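Local coordinates for malonate decarboxylase subunit alpha (Acinetobacter baumannii ATCC 17978, PDB 6MPR), which probably acts as the acyl-carrier-protein transferase of malonate decarboxylase, exchanging acetyl for malonyl on the carrier protein so that malonate can be decarboxylated to acetate, at residues Ile43-Ile48 and Val222-Gln227. Numbering follows the deposited sequence. Where two conformers were deposited one is given.
Sequences IPTQDI and VVVADQ
With chi1 at -57°, Thr45 holds OG1 anti to its own carbonyl carbon and reaches across to the backbone of Val224, while Val223, at chi1 64°, sends CG2 anti to its backbone N and against Ile43 O and Thr45 CA. The hydroxyl of Thr45 donates from OG1 to Val224 O at 2.7 Å, arriving at a C=O...donor angle of 136° and tilted from the carbonyl plane. The methyl CG2 of Thr45 lies against the same oxygen and also comes near Asp226 N. Where the two segments run side by side, Ile43 N gives Val222 O a nearly straight bond of 2.8 Å. The next backbone link is made through a water, which accepts from Val224 N at 2.9 Å and donates both to Ile43 O and to Thr45 OG1. That hydroxyl is therefore gripped twice, as donor to a carbonyl and as acceptor from the water, and the water bridges the two backbones as residues 43-48 turn away from the strand.

Beyond these polar links, Val223 carries the packing. Ile43 CB and Val223 CB lie 4.1 Å apart. Val223 CG2 is set against the carbonyl oxygen of Ile43, 3.4 Å from Ile43 O. Val223 CG1 meets Ile48 CD1 at 4.1 Å, the two side chains crossing at about a right angle. Phe74 of helix 73-79 touches Thr45, Ile48 and Asp226, and the Asp226 carboxylate is salt-bridged to Arg77 of that helix. On its other side strand 221-224 bonds to strand 194-199. The arrangement is that of the margin of a parallel alpha/beta sheet, where strand 42-43, the outermost of the sheet within this chain, splays from its neighbour into a water-bridged turn leading to helix 48-55.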
loop_
_atom_site.group_PDB
_atom_site.type_symbol
_atom_site.label_atom_id
_atom_site.label_comp_id
_atom_site.label_asym_id
_atom_site.label_seq_id
_atom_site.Cartn_x
_atom_site.Cartn_y
_atom_site.Cartn_z
ATOM N N ILE A 43 18.472 16.971 -23.088
ATOM C CA ILE A 43 19.281 16.163 -24.008
ATOM C C ILE A 43 18.741 16.349 -25.420
ATOM O O ILE A 43 17.542 16.131 -25.640
ATOM C CB ILE A 43 19.224 14.692 -23.627
ATOM C CG1 ILE A 43 19.674 14.444 -22.192
ATOM C CG2 ILE A 43 20.025 13.858 -24.632
ATOM C CD1 ILE A 43 19.253 13.058 -21.716
ATOM N N PRO A 44 19.572 16.719 -26.391
ATOM C CA PRO A 44 19.115 16.724 -27.787
ATOM C C PRO A 44 18.659 15.333 -28.191
ATOM O O PRO A 44 19.283 14.332 -27.843
ATOM C CB PRO A 44 20.358 17.166 -28.568
ATOM C CG PRO A 44 21.197 17.866 -27.565
ATOM C CD PRO A 44 20.968 17.172 -26.269
ATOM N N THR A 45 17.527 15.276 -28.897
ATOM C CA THR A 45 16.935 13.989 -29.252
ATOM C C THR A 45 17.939 13.095 -29.962
ATOM O O THR A 45 18.031 11.895 -29.678
ATOM C CB THR A 45 15.702 14.223 -30.123
ATOM O OG1 THR A 45 14.797 15.061 -29.402
ATOM C CG2 THR A 45 14.999 12.908 -30.473
ATOM N N GLN A 46 18.750 13.684 -30.837
ATOM C CA GLN A 46 19.698 12.916 -31.631
ATOM C C GLN A 46 20.820 12.313 -30.792
ATOM O O GLN A 46 21.496 11.390 -31.258
ATOM C CB GLN A 46 20.281 13.808 -32.735
ATOM C CG GLN A 46 20.835 15.149 -32.250
ATOM C CD GLN A 46 19.783 16.254 -32.150
ATOM O OE1 GLN A 46 18.611 15.999 -31.887
ATOM N NE2 GLN A 46 20.215 17.499 -32.360
ATOM N N ASP A 47 21.032 12.799 -29.567
ATOM C CA ASP A 47 22.186 12.398 -28.771
ATOM C C ASP A 47 21.844 11.442 -27.635
ATOM O O ASP A 47 22.666 11.244 -26.737
ATOM C CB ASP A 47 22.882 13.633 -28.197
ATOM C CG ASP A 47 23.389 14.567 -29.275
ATOM O OD1 ASP A 47 23.846 14.081 -30.336
ATOM O OD2 ASP A 47 23.330 15.791 -29.058
ATOM N N ILE A 48 20.665 10.830 -27.666
ATOM C CA ILE A 48 20.184 10.065 -26.518
ATOM C C ILE A 48 21.043 8.825 -26.271
ATOM O O ILE A 48 21.315 8.474 -25.120
ATOM C CB ILE A 48 18.695 9.713 -26.713
ATOM C CG1 ILE A 48 18.114 9.012 -25.468
ATOM C CG2 ILE A 48 18.479 8.858 -27.965
ATOM C CD1 ILE A 48 18.145 9.850 -24.215
ATOM N N VAL A 222 15.765 15.714 -19.298
ATOM C CA VAL A 222 14.607 15.458 -20.143
ATOM C C VAL A 222 15.094 15.350 -21.586
ATOM O O VAL A 222 16.154 15.866 -21.947
ATOM C CB VAL A 222 13.507 16.540 -20.015
ATOM C CG1 VAL A 222 13.026 16.658 -18.571
ATOM C CG2 VAL A 222 14.000 17.885 -20.549
ATOM N N VAL A 223 14.316 14.646 -22.406
ATOM C CA VAL A 223 14.593 14.525 -23.835
ATOM C C VAL A 223 13.258 14.509 -24.562
ATOM O O VAL A 223 12.318 13.850 -24.119
ATOM C CB VAL A 223 15.423 13.260 -24.155
ATOM C CG1 VAL A 223 14.646 11.971 -23.805
ATOM C CG2 VAL A 223 15.833 13.243 -25.620
ATOM N N VAL A 224 13.158 15.269 -25.653
ATOM C CA VAL A 224 11.969 15.231 -26.496
ATOM C C VAL A 224 11.997 13.935 -27.299
ATOM O O VAL A 224 12.966 13.656 -28.016
ATOM C CB VAL A 224 11.908 16.460 -27.416
ATOM C CG1 VAL A 224 10.684 16.386 -28.339
ATOM C CG2 VAL A 224 11.866 17.728 -26.596
ATOM N N ALA A 225 10.943 13.130 -27.173
ATOM C CA ALA A 225 10.916 11.845 -27.860
ATOM C C ALA A 225 10.814 12.049 -29.368
ATOM O O ALA A 225 10.316 13.075 -29.842
ATOM C CB ALA A 225 9.741 11.002 -27.368
ATOM N N ASP A 226 11.284 11.053 -30.129
ATOM C CA ASP A 226 11.169 11.142 -31.581
ATOM C C ASP A 226 9.716 11.123 -32.014
ATOM O O ASP A 226 9.393 11.601 -33.106
ATOM C CB ASP A 226 11.950 10.011 -32.275
ATOM C CG ASP A 226 11.596 8.606 -31.746
ATOM O OD1 ASP A 226 10.824 8.479 -30.773
ATOM O OD2 ASP A 226 12.125 7.619 -32.312
ATOM N N GLN A 227 8.840 10.589 -31.173
ATOM C CA GLN A 227 7.412 10.537 -31.435
ATOM C C GLN A 227 6.708 10.360 -30.101
ATOM O O GLN A 227 7.337 9.941 -29.123
ATOM C CB GLN A 227 7.073 9.391 -32.400
ATOM C CG GLN A 227 7.466 8.022 -31.862
ATOM C CD GLN A 227 7.198 6.931 -32.862
ATOM O OE1 GLN A 227 6.589 5.912 -32.542
ATOM N NE2 GLN A 227 7.652 7.136 -34.085
HETATM O O HOH W 1 15.258 16.801 -26.829
#